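PDB 3DM5: signal recognition 54 kDa protein from Pyrococcus furiosus, which belongs to the SRP54 family of the signal recognition particle and joins a helical bundle, a P-loop nucleotide-binding domain and a helical C-terminal domain in one chain. Local coordinates for residues I78-L83 / L294-I299; I102-G107 / N209-H214; V134-W139 / I186-A191; K327-D332 / E386-E391; I393-I398 / D411-L416. All blocks are in the same frame, centred on the assembly; numbering follows the deposited sequence.

How the contacts relate
Contacts 1, 2 and 3 belong to the N-terminal part of the chain, contacts 4 and 5 to the C-terminal helical domain. Contact 1 joins 78-83 to 294-299, and contacts 2 and 3 fall between those segments in the chain, contact 3 within the span of contact 2. Contacts 2 and 3 have centres about 10 Å apart and share one sheet, in which strands 101-106 and 185-189 are neighbours. Contacts 4 and 5 follow in series, centres about 13 Å apart, and meet through Leu330, Ile393 and Leu415. The centres of contacts 3 and 5 are about 86 Å apart, which reflects an extended chain of separate domains.

Contact 1: residues I78-L83 / L294-I299; sequences IVYEEL and LGLGDI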
# COMPACT_ATOMS: atom_id res chain seq x y z
N ILE A 78 18.59 24.69 -0.36
CA ILE A 78 19.60 23.74 -0.84
C ILE A 78 18.97 22.54 -1.58
O ILE A 78 19.36 22.22 -2.70
CB ILE A 78 20.46 23.22 0.32
CG1 ILE A 78 21.21 24.39 0.98
CG2 ILE A 78 21.41 22.16 -0.18
CD1 ILE A 78 22.01 24.01 2.22
N VAL A 79 18.01 21.89 -0.94
CA VAL A 79 17.28 20.79 -1.55
C VAL A 79 16.64 21.19 -2.89
O VAL A 79 16.76 20.47 -3.87
CB VAL A 79 16.20 20.23 -0.60
CG1 VAL A 79 15.26 19.24 -1.30
CG2 VAL A 79 16.83 19.57 0.57
N TYR A 80 15.95 22.32 -2.94
CA TYR A 80 15.26 22.73 -4.16
C TYR A 80 16.24 22.93 -5.29
O TYR A 80 15.95 22.58 -6.44
CB TYR A 80 14.52 24.03 -3.93
CG TYR A 80 14.04 24.69 -5.20
CD1 TYR A 80 14.54 25.93 -5.60
CD2 TYR A 80 13.08 24.10 -5.98
CE1 TYR A 80 14.07 26.55 -6.75
CE2 TYR A 80 12.61 24.72 -7.14
CZ TYR A 80 13.10 25.94 -7.52
OH TYR A 80 12.63 26.52 -8.68
N GLU A 81 17.40 23.48 -4.95
CA GLU A 81 18.40 23.89 -5.92
C GLU A 81 19.19 22.69 -6.44
O GLU A 81 19.47 22.58 -7.64
CB GLU A 81 19.33 24.94 -5.29
CG GLU A 81 20.65 25.15 -5.99
CD GLU A 81 21.52 26.18 -5.27
OE1 GLU A 81 22.63 26.47 -5.77
OE2 GLU A 81 21.07 26.69 -4.21
N GLU A 82 19.53 21.79 -5.54
CA GLU A 82 20.18 20.54 -5.92
C GLU A 82 19.30 19.67 -6.83
O GLU A 82 19.78 19.18 -7.87
CB GLU A 82 20.64 19.78 -4.68
CG GLU A 82 21.85 20.41 -4.04
CD GLU A 82 22.96 20.70 -5.05
OE1 GLU A 82 23.24 19.83 -5.91
OE2 GLU A 82 23.54 21.80 -4.97
N LEU A 83 18.03 19.49 -6.46
CA LEU A 83 17.09 18.72 -7.24
C LEU A 83 16.89 19.34 -8.62
O LEU A 83 16.78 18.63 -9.61
CB LEU A 83 15.73 18.57 -6.52
CG LEU A 83 15.61 17.40 -5.53
CD1 LEU A 83 14.22 17.33 -4.90
CD2 LEU A 83 15.94 16.08 -6.23
N LEU A 294 8.06 19.36 -5.44
CA LEU A 294 8.26 19.55 -3.99
C LEU A 294 7.12 20.26 -3.24
O LEU A 294 7.19 20.46 -2.03
CB LEU A 294 9.57 20.28 -3.73
CG LEU A 294 10.79 19.57 -4.30
CD1 LEU A 294 11.99 20.43 -4.10
CD2 LEU A 294 10.97 18.24 -3.63
N GLY A 295 6.08 20.65 -3.97
CA GLY A 295 4.93 21.27 -3.35
C GLY A 295 5.15 22.70 -2.91
O GLY A 295 4.45 23.20 -2.03
N LEU A 296 6.11 23.36 -3.56
CA LEU A 296 6.48 24.73 -3.23
C LEU A 296 5.49 25.72 -3.79
O LEU A 296 4.87 25.47 -4.82
CB LEU A 296 7.87 25.05 -3.80
CG LEU A 296 8.95 24.14 -3.24
CD1 LEU A 296 10.33 24.46 -3.78
CD2 LEU A 296 8.93 24.24 -1.74
N GLY A 297 5.34 26.84 -3.09
CA GLY A 297 4.53 27.95 -3.56
C GLY A 297 3.06 27.62 -3.68
O GLY A 297 2.34 28.21 -4.49
N ASP A 298 2.60 26.69 -2.84
CA ASP A 298 1.26 26.16 -2.96
C ASP A 298 0.19 27.08 -2.36
O ASP A 298 -0.50 26.71 -1.41
CB ASP A 298 1.18 24.75 -2.37
CG ASP A 298 -0.14 24.07 -2.68
OD1 ASP A 298 -0.86 24.54 -3.59
OD2 ASP A 298 -0.47 23.08 -2.00
N ILE A 299 0.06 28.27 -2.94
CA ILE A 299 -1.00 29.21 -2.55
C ILE A 299 -2.40 28.67 -2.84
O ILE A 299 -3.34 28.96 -2.11
CB ILE A 299 -0.84 30.56 -3.27
CG1 ILE A 299 0.57 31.12 -3.06
CG2 ILE A 299 -1.90 31.55 -2.79
CD1 ILE A 299 0.82 31.61 -1.64
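Tyr80 and Leu296 meet because of how each leaves its backbone. The Tyr80 ring is swung opposite its own N (chi1 167°), and Leu296 holds CG opposite its carbonyl carbon (chi1 -60°). This brings Leu296 CD1 to 3.5 Å from Tyr80 CD2. The methyl group comes in obliquely, neither squarely over the ring face nor at its edge. Leu294 CD1 approaches the same ring at its edge, near the ring plane, 4.3 Å from Tyr80 CD2. It also rests against the helix backbone, 4.0 Å from Tyr80 CA.

Almost one helical turn further on, Leu83 CD1 sits against both methyls of Leu294, closer to Leu294 CD2 (3.6 Å). The two side chains are set at a slant to each other. No hydrogen bond crosses the contact, which is wholly apolar. The polar end of Tyr80 is satisfied elsewhere, since its OH bonds to Pro287 O. Leu10 and Leu14 of helix 5-19 pack against Leu294, and Ile315 of the second subunit packs on Tyr80.

Gly295 leaves the helical path after helix 286-293. It has positive phi, with two bonds back into the last turn. Helix 71-86 of the N-terminal bundle is thereby packed against the leucines on either side of Gly295, the glycine of a Schellman motif.

Contact 2: residues I102-G107 / N209-H214; sequences ILLMVG and NVIHPH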
# COMPACT_ATOMS: atom_id res chain seq x y z
N ILE A 102 12.07 22.02 -39.24
CA ILE A 102 11.85 20.57 -39.35
C ILE A 102 12.32 19.80 -38.12
O ILE A 102 13.47 19.94 -37.66
CB ILE A 102 12.50 19.99 -40.61
CG1 ILE A 102 11.84 20.60 -41.86
CG2 ILE A 102 12.37 18.49 -40.63
CD1 ILE A 102 12.63 20.31 -43.13
N LEU A 103 11.39 19.01 -37.57
CA LEU A 103 11.66 18.23 -36.37
C LEU A 103 11.59 16.77 -36.73
O LEU A 103 10.57 16.29 -37.27
CB LEU A 103 10.65 18.57 -35.27
CG LEU A 103 10.51 20.06 -34.93
CD1 LEU A 103 9.46 20.28 -33.86
CD2 LEU A 103 11.85 20.66 -34.54
N LEU A 104 12.68 16.06 -36.47
CA LEU A 104 12.75 14.66 -36.85
C LEU A 104 12.60 13.80 -35.60
O LEU A 104 13.38 13.92 -34.65
CB LEU A 104 14.07 14.37 -37.59
CG LEU A 104 14.46 12.91 -37.85
CD1 LEU A 104 13.55 12.30 -38.89
CD2 LEU A 104 15.92 12.84 -38.29
N MET A 105 11.57 12.94 -35.58
CA MET A 105 11.25 12.15 -34.39
C MET A 105 11.67 10.69 -34.53
O MET A 105 11.31 10.02 -35.49
CB MET A 105 9.75 12.21 -34.10
CG MET A 105 9.19 13.60 -34.30
SD MET A 105 9.67 14.71 -32.99
CE MET A 105 8.64 14.07 -31.66
N VAL A 106 12.42 10.20 -33.56
CA VAL A 106 12.91 8.82 -33.57
C VAL A 106 12.52 8.14 -32.26
O VAL A 106 12.26 8.82 -31.26
CB VAL A 106 14.46 8.77 -33.84
CG1 VAL A 106 14.75 9.31 -35.20
CG2 VAL A 106 15.20 9.60 -32.86
N GLY A 107 12.44 6.82 -32.27
CA GLY A 107 12.02 6.06 -31.10
C GLY A 107 11.64 4.63 -31.40
O GLY A 107 11.23 4.29 -32.51
N ASN A 209 20.71 13.13 -42.52
CA ASN A 209 21.62 13.70 -43.50
C ASN A 209 20.84 14.12 -44.74
O ASN A 209 21.05 15.17 -45.34
CB ASN A 209 22.72 12.71 -43.86
CG ASN A 209 23.75 12.55 -42.74
OD1 ASN A 209 24.46 11.55 -42.68
ND2 ASN A 209 23.84 13.55 -41.86
N VAL A 210 19.90 13.27 -45.12
CA VAL A 210 19.04 13.56 -46.24
C VAL A 210 18.08 14.75 -46.03
O VAL A 210 17.96 15.59 -46.92
CB VAL A 210 18.25 12.32 -46.63
CG1 VAL A 210 17.24 12.69 -47.70
CG2 VAL A 210 19.21 11.22 -47.09
N ILE A 211 17.39 14.84 -44.88
CA ILE A 211 16.37 15.89 -44.73
C ILE A 211 16.86 17.15 -44.03
O ILE A 211 16.24 18.20 -44.17
CB ILE A 211 15.03 15.41 -44.09
CG1 ILE A 211 15.15 15.29 -42.58
CG2 ILE A 211 14.52 14.12 -44.71
CD1 ILE A 211 13.83 15.02 -41.89
N HIS A 212 17.95 17.04 -43.29
CA HIS A 212 18.60 18.21 -42.71
C HIS A 212 17.68 18.91 -41.72
O HIS A 212 17.40 20.10 -41.87
CB HIS A 212 18.99 19.17 -43.83
CG HIS A 212 20.42 19.61 -43.79
ND1 HIS A 212 21.46 18.80 -44.21
CD2 HIS A 212 20.99 20.78 -43.39
CE1 HIS A 212 22.60 19.45 -44.05
NE2 HIS A 212 22.34 20.65 -43.56
N PRO A 213 17.22 18.18 -40.69
CA PRO A 213 16.21 18.75 -39.80
C PRO A 213 16.83 19.83 -38.95
O PRO A 213 18.05 19.85 -38.74
CB PRO A 213 15.83 17.57 -38.90
CG PRO A 213 16.74 16.44 -39.26
CD PRO A 213 17.83 16.98 -40.12
N HIS A 214 16.00 20.72 -38.44
CA HIS A 214 16.45 21.64 -37.41
C HIS A 214 16.81 20.91 -36.12
O HIS A 214 17.69 21.34 -35.38
CB HIS A 214 15.41 22.72 -37.10
CG HIS A 214 15.74 23.51 -35.88
ND1 HIS A 214 14.97 23.48 -34.74
CD2 HIS A 214 16.79 24.33 -35.60
CE1 HIS A 214 15.51 24.26 -33.81
NE2 HIS A 214 16.62 24.78 -34.32
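Ile102 and Ile211 touch through methyl ends, CG2 of the first lying 4.0 Å from CD1 of the second. The Ile211 rotamer makes this possible. Its CG1 sits between the backbone N and the carbonyl carbon (chi1 79°), and from there the branch runs out to CD1 between two strand residues. The second is Leu104, whose CD1 is 4.1 Å from Ile211 CD1. Leu104 carries its CG opposite the backbone N (chi1 169°). With chi2 at 70°, its CD1 goes to Ile211 and its CD2 to a proline.

That proline is Pro213. Its CG lies 3.8 Å from Leu104 CB and equally close to Leu104 CD2. Its CB faces Ile102, 4.0 Å from Ile102 CG2. CB and CG of the puckered Pro213 ring thus pack against Ile102 and Leu104 just after helix 198-211 ends. His212, with positive phi, makes the turn that brings Pro213 here.

One polar link is present. His214 N donates to Ile102 O at 2.8 Å, but the bond is bent and weak. The His214 ring turns away, and Leu103 CD2 comes only to its edge, 4.2 Å from ND1. Strand 215-221 follows directly, and Glu215 bonds to the backbone of both Ile102 and Leu104.

The helix end is therefore held to strand 101-106 mainly by apolar packing of Ile211 and Pro213 on Ile102 and Leu104. The weak His214 bond adds a first polar tie where the chain begins to pair with the strand as its sheet neighbour.

Contact 3: residues V134-W139 / I186-A191; sequences VCSDTW and IIVDTA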
# COMPACT_ATOMS: atom_id res chain seq x y z
N VAL A 134 4.74 14.38 -41.40
CA VAL A 134 5.12 13.47 -42.45
C VAL A 134 5.33 12.14 -41.77
O VAL A 134 6.17 12.02 -40.89
CB VAL A 134 6.47 13.88 -43.07
CG1 VAL A 134 7.02 12.76 -43.99
CG2 VAL A 134 6.33 15.18 -43.80
N CYS A 135 4.57 11.14 -42.18
CA CYS A 135 4.71 9.82 -41.60
C CYS A 135 5.58 8.92 -42.48
O CYS A 135 5.11 8.36 -43.47
CB CYS A 135 3.33 9.19 -41.41
SG CYS A 135 3.36 7.45 -40.97
N SER A 136 6.86 8.78 -42.11
CA SER A 136 7.75 7.91 -42.87
C SER A 136 8.00 6.61 -42.13
O SER A 136 9.04 5.98 -42.29
CB SER A 136 9.06 8.63 -43.21
OG SER A 136 9.80 8.97 -42.05
N ASP A 137 7.03 6.21 -41.31
CA ASP A 137 7.12 4.99 -40.49
C ASP A 137 6.71 3.79 -41.32
O ASP A 137 5.53 3.42 -41.36
CB ASP A 137 6.23 5.10 -39.24
CG ASP A 137 6.51 4.00 -38.20
OD1 ASP A 137 7.27 3.07 -38.50
OD2 ASP A 137 5.97 4.09 -37.08
N THR A 138 7.70 3.18 -41.98
CA THR A 138 7.49 2.03 -42.84
C THR A 138 7.50 0.74 -42.02
O THR A 138 7.17 -0.32 -42.53
CB THR A 138 8.57 1.95 -43.95
OG1 THR A 138 9.88 1.93 -43.35
CG2 THR A 138 8.48 3.15 -44.87
N TRP A 139 7.88 0.86 -40.75
CA TRP A 139 8.01 -0.27 -39.81
C TRP A 139 6.66 -0.74 -39.22
O TRP A 139 6.51 -1.91 -38.86
CB TRP A 139 8.97 0.12 -38.68
CG TRP A 139 9.73 -1.03 -38.08
CD1 TRP A 139 10.82 -1.66 -38.60
CD2 TRP A 139 9.47 -1.65 -36.81
NE1 TRP A 139 11.25 -2.65 -37.74
CE2 TRP A 139 10.43 -2.67 -36.64
CE3 TRP A 139 8.51 -1.45 -35.81
CZ2 TRP A 139 10.46 -3.49 -35.51
CZ3 TRP A 139 8.54 -2.26 -34.68
CH2 TRP A 139 9.51 -3.27 -34.54
N ILE A 186 7.25 21.36 -39.72
CA ILE A 186 7.07 20.00 -40.19
C ILE A 186 7.64 19.01 -39.17
O ILE A 186 8.81 19.11 -38.78
CB ILE A 186 7.77 19.76 -41.53
CG1 ILE A 186 7.39 20.84 -42.54
CG2 ILE A 186 7.41 18.39 -42.07
CD1 ILE A 186 8.13 20.73 -43.86
N ILE A 187 6.79 18.06 -38.75
CA ILE A 187 7.21 17.00 -37.84
C ILE A 187 7.26 15.69 -38.58
O ILE A 187 6.27 15.28 -39.18
CB ILE A 187 6.26 16.87 -36.65
CG1 ILE A 187 6.35 18.14 -35.81
CG2 ILE A 187 6.66 15.67 -35.82
CD1 ILE A 187 5.06 18.58 -35.25
N VAL A 188 8.42 15.05 -38.55
CA VAL A 188 8.67 13.83 -39.31
C VAL A 188 8.79 12.63 -38.38
O VAL A 188 9.65 12.58 -37.50
CB VAL A 188 9.98 13.92 -40.14
CG1 VAL A 188 10.01 12.80 -41.15
CG2 VAL A 188 10.10 15.29 -40.81
N ASP A 189 7.89 11.68 -38.61
CA ASP A 189 7.72 10.49 -37.79
C ASP A 189 8.40 9.34 -38.51
O ASP A 189 7.87 8.80 -39.48
CB ASP A 189 6.21 10.20 -37.65
CG ASP A 189 5.92 8.89 -36.91
OD1 ASP A 189 6.62 8.60 -35.92
OD2 ASP A 189 4.99 8.17 -37.30
N THR A 190 9.59 8.97 -38.04
CA THR A 190 10.37 7.94 -38.69
C THR A 190 9.96 6.56 -38.22
O THR A 190 9.12 6.42 -37.34
CB THR A 190 11.85 8.12 -38.41
OG1 THR A 190 12.08 8.07 -37.00
CG2 THR A 190 12.29 9.46 -38.93
N ALA A 191 10.55 5.54 -38.83
CA ALA A 191 10.23 4.16 -38.51
C ALA A 191 10.83 3.77 -37.17
O ALA A 191 12.00 4.04 -36.90
CB ALA A 191 10.74 3.25 -39.60
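Val134 and Val188 pair across adjacent parallel strands of a P-loop NTPase-type sheet. Strands 131-135 and 185-189 are neighbours in it.

The backbone bonds come first. Val134 N donates to Ile187 O at 2.8 Å. Asp189 N returns a bond to Val134 O at 2.9 Å, almost straight at 179°. Ser136 N then donates to Asp189 O at 2.8 Å.

Apolar contacts line the face that carries the two valines. Val134 and Val188 lie side by side and point the same way, with their CG1 atoms 4.1 Å apart. Val134 also reaches back with CG2, 3.8 Å from Ile186 CG2. Past the strands, Trp139 CB rests 3.7 Å from Ala191 CB.

The acidic groups form a third set. On the face that carries Cys135 and Asp189, the Asp189 carboxylate has Asp137, from the loop, beside it. The OD2 atoms of Asp137 and Asp189 are 4.2 Å apart. Both carboxylates make long, weak ion pairs with Lys113 of the probable P-loop. Asp137 is also close to the bound GDP. The run Asp189-Thr190-Ala191 fits the start of the G3 motif of this family. Thr190 OG1 bonds to Met105 O on the neighbouring strand.

Asp189 O takes a second donor, Ser136 OG. The hydroxyl sits well above the carbonyl plane, on the same face as Ser136 N.

Contact 4: residues K327-D332 / E386-E391; sequences KFTLKD and ELLNPE
A capping box of Thr329 and Asp332 starts helix 330-341, and Thr329 and Leu330 meet the C-terminal end of helix 384-388, within the signal peptide binding domain. Thr329 OG1 accepts from Asp332 N at 3.1 Å and more weakly from Lys331 N. In return Asp332 OD1 accepts from Thr329 N, 3.0 Å away, on its anti side. The threonine hydroxyl takes the place between its backbone N and carbonyl carbon (chi1 76°), which lets it face those helix amides.

Across the contact, Thr329 CB lies 3.3 Å from Leu387 O, and Thr329 CG2 rests against Leu388 O. Leu330 N gives a weak bond to Leu387 O. An amide of the new helix thus meets a carbonyl at the end of the other. Leu330 CB packs 3.8 Å from Leu387 CD2, while Leu330 CD1 slides past the Pro390 ring.

Lys331 bends along its chain and crosses Leu387 at about a right angle. Its ammonium group forms salt bridges with Glu384 and with Asp285 of the second subunit. Arg288 of that subunit also pairs with Asp332. One carbon before NZ, Lys331 CE lies 3.5 Å from Leu388 CD2.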
# COMPACT_ATOMS: atom_id res chain seq x y z
N LYS A 327 -26.06 25.97 26.71
CA LYS A 327 -25.35 24.70 26.66
C LYS A 327 -23.91 24.92 26.18
O LYS A 327 -23.51 24.48 25.10
CB LYS A 327 -26.08 23.72 25.74
N PHE A 328 -23.13 25.62 27.00
CA PHE A 328 -21.76 25.98 26.69
C PHE A 328 -20.92 25.44 27.84
O PHE A 328 -21.30 25.57 29.01
CB PHE A 328 -21.66 27.50 26.55
CG PHE A 328 -20.26 28.06 26.55
CD1 PHE A 328 -19.56 28.21 25.37
CD2 PHE A 328 -19.67 28.50 27.73
CE1 PHE A 328 -18.28 28.74 25.35
CE2 PHE A 328 -18.39 29.03 27.72
CZ PHE A 328 -17.69 29.16 26.52
N THR A 329 -19.80 24.79 27.51
CA THR A 329 -19.03 24.07 28.52
C THR A 329 -17.59 24.53 28.58
O THR A 329 -17.13 25.31 27.73
CB THR A 329 -19.00 22.56 28.26
OG1 THR A 329 -18.09 22.27 27.19
CG2 THR A 329 -20.39 22.02 27.91
N LEU A 330 -16.88 24.02 29.58
CA LEU A 330 -15.47 24.30 29.76
C LEU A 330 -14.66 23.76 28.60
O LEU A 330 -13.57 24.23 28.32
CB LEU A 330 -14.98 23.69 31.07
CG LEU A 330 -15.07 24.64 32.27
CD1 LEU A 330 -15.54 23.89 33.50
CD2 LEU A 330 -13.72 25.27 32.50
N LYS A 331 -15.22 22.75 27.93
CA LYS A 331 -14.58 22.19 26.75
C LYS A 331 -14.73 23.17 25.59
O LYS A 331 -13.76 23.46 24.89
CB LYS A 331 -15.23 20.85 26.39
CG LYS A 331 -14.24 19.76 26.01
CD LYS A 331 -14.00 18.77 27.14
CE LYS A 331 -14.92 17.56 27.02
NZ LYS A 331 -14.35 16.52 26.11
N ASP A 332 -15.94 23.68 25.41
CA ASP A 332 -16.20 24.73 24.42
C ASP A 332 -15.29 25.96 24.58
O ASP A 332 -14.80 26.50 23.60
CB ASP A 332 -17.66 25.14 24.48
CG ASP A 332 -18.60 24.05 24.02
OD1 ASP A 332 -19.66 23.84 24.67
OD2 ASP A 332 -18.29 23.38 23.01
N GLU A 386 -16.60 17.49 35.08
CA GLU A 386 -16.39 18.90 35.40
C GLU A 386 -16.33 19.77 34.15
O GLU A 386 -17.00 20.78 34.07
CB GLU A 386 -15.13 19.10 36.26
CG GLU A 386 -15.24 18.49 37.65
CD GLU A 386 -13.92 18.47 38.40
OE1 GLU A 386 -12.86 18.57 37.73
OE2 GLU A 386 -13.92 18.34 39.65
N LEU A 387 -15.52 19.36 33.18
CA LEU A 387 -15.45 20.10 31.92
C LEU A 387 -16.81 20.17 31.23
O LEU A 387 -17.13 21.16 30.56
CB LEU A 387 -14.39 19.49 30.99
CG LEU A 387 -12.97 19.49 31.54
CD1 LEU A 387 -12.08 18.66 30.65
CD2 LEU A 387 -12.44 20.89 31.66
N LEU A 388 -17.63 19.15 31.42
CA LEU A 388 -18.90 19.10 30.70
C LEU A 388 -20.04 19.76 31.48
O LEU A 388 -21.02 20.22 30.89
CB LEU A 388 -19.25 17.66 30.31
CG LEU A 388 -18.24 17.05 29.32
CD1 LEU A 388 -18.55 15.60 28.98
CD2 LEU A 388 -18.19 17.90 28.07
N ASN A 389 -19.90 19.82 32.80
CA ASN A 389 -20.88 20.47 33.67
C ASN A 389 -20.14 21.26 34.73
O ASN A 389 -19.90 20.76 35.83
CB ASN A 389 -21.77 19.44 34.36
CG ASN A 389 -22.21 18.34 33.42
OD1 ASN A 389 -23.11 18.54 32.59
ND2 ASN A 389 -21.58 17.17 33.52
N PRO A 390 -19.73 22.49 34.40
CA PRO A 390 -18.97 23.32 35.33
C PRO A 390 -19.77 23.63 36.60
O PRO A 390 -19.21 23.62 37.70
CB PRO A 390 -18.70 24.60 34.52
CG PRO A 390 -18.83 24.17 33.10
CD PRO A 390 -19.91 23.15 33.10
N GLU A 391 -21.07 23.88 36.42
CA GLU A 391 -22.05 24.04 37.50
C GLU A 391 -21.77 23.17 38.72
O GLU A 391 -21.97 23.60 39.85
CB GLU A 391 -23.43 23.70 36.96
CG GLU A 391 -23.36 22.75 35.77
CD GLU A 391 -24.51 21.77 35.72
OE1 GLU A 391 -25.43 21.87 36.57
OE2 GLU A 391 -24.50 20.89 34.83

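Contact 5: residues I393-I398 / D411-L416; sequences INYSRI and DVKELL
Ile398 and Val412 bring two helices closest, their CA atoms 6.5 Å apart, whereas Ile393 and Leu416 are wider at 9.1 Å. Ile398 is the centre of the contact. Its CG2 branch, opposite the backbone N, meets Val412 CG1 at 3.5 Å. The two side chains slide past each other in opposite directions. The other branch of Ile398 (chi1 -70°) reaches forward with CD1 to Leu416 CD1, 3.6 Å away. The Ile398 and Lys413 side chains cross at about a right angle, with Ile398 CD1 3.9 Å from Lys413 CG.

Leu416 uses its second methyl for Ile393, just ahead of the N-cap. Its CD2 lies 3.9 Å from Ile393 CD1, so the leucine bridges Ile393 and Ile398. On the solvent side, Lys413 bends at chi3, and its NZ ends 3.9 Å from Tyr395 CE1, oblique to the ring.

No hydrogen bond joins the two segments. The polar work is done at the start of helix 395-405. Asn394 is the N-cap. Its OD1 accepts from Arg397 N at 3.0 Å, nearly along the C=O axis, and from Ser396 OG above the amide plane. Arg397 itself pairs with Glu385 and bonds to Ile96 O of the second subunit.

Ile401 and Ala402 extend the apolar seam along the helix, where they touch Val412. Two helices joined by a short link and packed through aliphatic side chains are consistent with the helix-turn-helix clan to which this domain family belongs.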
# COMPACT_ATOMS: atom_id res chain seq x y z
N ILE A 393 -18.98 22.25 39.84
CA ILE A 393 -17.68 22.51 40.47
C ILE A 393 -17.80 23.28 41.79
O ILE A 393 -17.69 24.50 41.82
CB ILE A 393 -16.70 23.25 39.53
CG1 ILE A 393 -16.53 22.50 38.20
CG2 ILE A 393 -15.34 23.44 40.22
CD1 ILE A 393 -15.49 23.10 37.24
N ASN A 394 -18.02 22.54 42.87
CA ASN A 394 -18.12 23.14 44.20
C ASN A 394 -16.75 23.57 44.72
O ASN A 394 -15.80 23.64 43.95
CB ASN A 394 -18.81 22.18 45.16
CG ASN A 394 -18.05 20.88 45.34
OD1 ASN A 394 -16.81 20.87 45.45
ND2 ASN A 394 -18.78 19.77 45.39
N TYR A 395 -16.64 23.85 46.02
CA TYR A 395 -15.38 24.37 46.53
C TYR A 395 -14.30 23.31 46.76
O TYR A 395 -13.13 23.56 46.46
CB TYR A 395 -15.55 25.25 47.78
CG TYR A 395 -14.24 25.91 48.16
CD1 TYR A 395 -13.69 26.91 47.37
CD2 TYR A 395 -13.53 25.50 49.29
CE1 TYR A 395 -12.47 27.50 47.69
CE2 TYR A 395 -12.31 26.09 49.62
CZ TYR A 395 -11.79 27.09 48.81
OH TYR A 395 -10.59 27.69 49.12
N SER A 396 -14.66 22.15 47.29
CA SER A 396 -13.65 21.11 47.54
C SER A 396 -13.05 20.64 46.22
O SER A 396 -11.86 20.30 46.15
CB SER A 396 -14.22 19.94 48.33
OG SER A 396 -15.41 19.46 47.73
N ARG A 397 -13.88 20.63 45.17
CA ARG A 397 -13.43 20.32 43.82
C ARG A 397 -12.38 21.33 43.36
O ARG A 397 -11.34 20.96 42.82
CB ARG A 397 -14.61 20.33 42.86
CG ARG A 397 -15.46 19.07 42.92
CD ARG A 397 -16.56 19.14 41.87
NE ARG A 397 -16.75 17.85 41.21
CZ ARG A 397 -17.42 16.84 41.73
NH1 ARG A 397 -17.97 16.96 42.93
NH2 ARG A 397 -17.56 15.71 41.05
N ILE A 398 -12.68 22.61 43.58
CA ILE A 398 -11.75 23.68 43.24
C ILE A 398 -10.40 23.51 43.93
O ILE A 398 -9.35 23.76 43.34
CB ILE A 398 -12.32 25.06 43.61
CG1 ILE A 398 -13.48 25.41 42.67
CG2 ILE A 398 -11.24 26.12 43.51
CD1 ILE A 398 -13.91 26.84 42.77
N ASP A 411 -6.49 31.27 41.04
CA ASP A 411 -6.43 31.00 39.60
C ASP A 411 -7.65 30.21 39.12
O ASP A 411 -8.26 30.55 38.10
CB ASP A 411 -5.15 30.24 39.26
CG ASP A 411 -3.91 31.09 39.39
OD1 ASP A 411 -3.86 32.17 38.77
OD2 ASP A 411 -2.96 30.67 40.09
N VAL A 412 -8.01 29.17 39.87
CA VAL A 412 -9.13 28.32 39.49
C VAL A 412 -10.44 29.10 39.42
O VAL A 412 -11.20 28.95 38.46
CB VAL A 412 -9.28 27.11 40.44
CG1 VAL A 412 -10.53 26.32 40.09
CG2 VAL A 412 -8.05 26.22 40.36
N LYS A 413 -10.68 29.94 40.42
CA LYS A 413 -11.90 30.75 40.45
C LYS A 413 -11.83 31.82 39.35
O LYS A 413 -12.85 32.26 38.83
CB LYS A 413 -12.12 31.37 41.83
CG LYS A 413 -12.11 30.33 42.95
CD LYS A 413 -12.00 30.94 44.35
CE LYS A 413 -13.36 31.04 45.04
NZ LYS A 413 -13.21 31.16 46.53
N GLU A 414 -10.60 32.20 38.99
CA GLU A 414 -10.39 33.13 37.89
C GLU A 414 -10.90 32.52 36.60
O GLU A 414 -11.83 33.05 35.97
CB GLU A 414 -8.90 33.48 37.75
N LEU A 415 -10.29 31.40 36.21
CA LEU A 415 -10.72 30.62 35.05
C LEU A 415 -12.24 30.45 35.03
O LEU A 415 -12.88 30.68 34.00
CB LEU A 415 -10.04 29.25 35.04
CG LEU A 415 -10.10 28.40 33.76
CD1 LEU A 415 -9.23 27.17 33.91
CD2 LEU A 415 -11.52 27.99 33.41
N LEU A 416 -12.81 30.03 36.15
CA LEU A 416 -14.26 29.82 36.22
C LEU A 416 -15.02 31.10 35.94
O LEU A 416 -16.07 31.08 35.30
CB LEU A 416 -14.66 29.28 37.59
CG LEU A 416 -14.11 27.88 37.82
CD1 LEU A 416 -14.34 27.43 39.25
CD2 LEU A 416 -14.74 26.91 36.82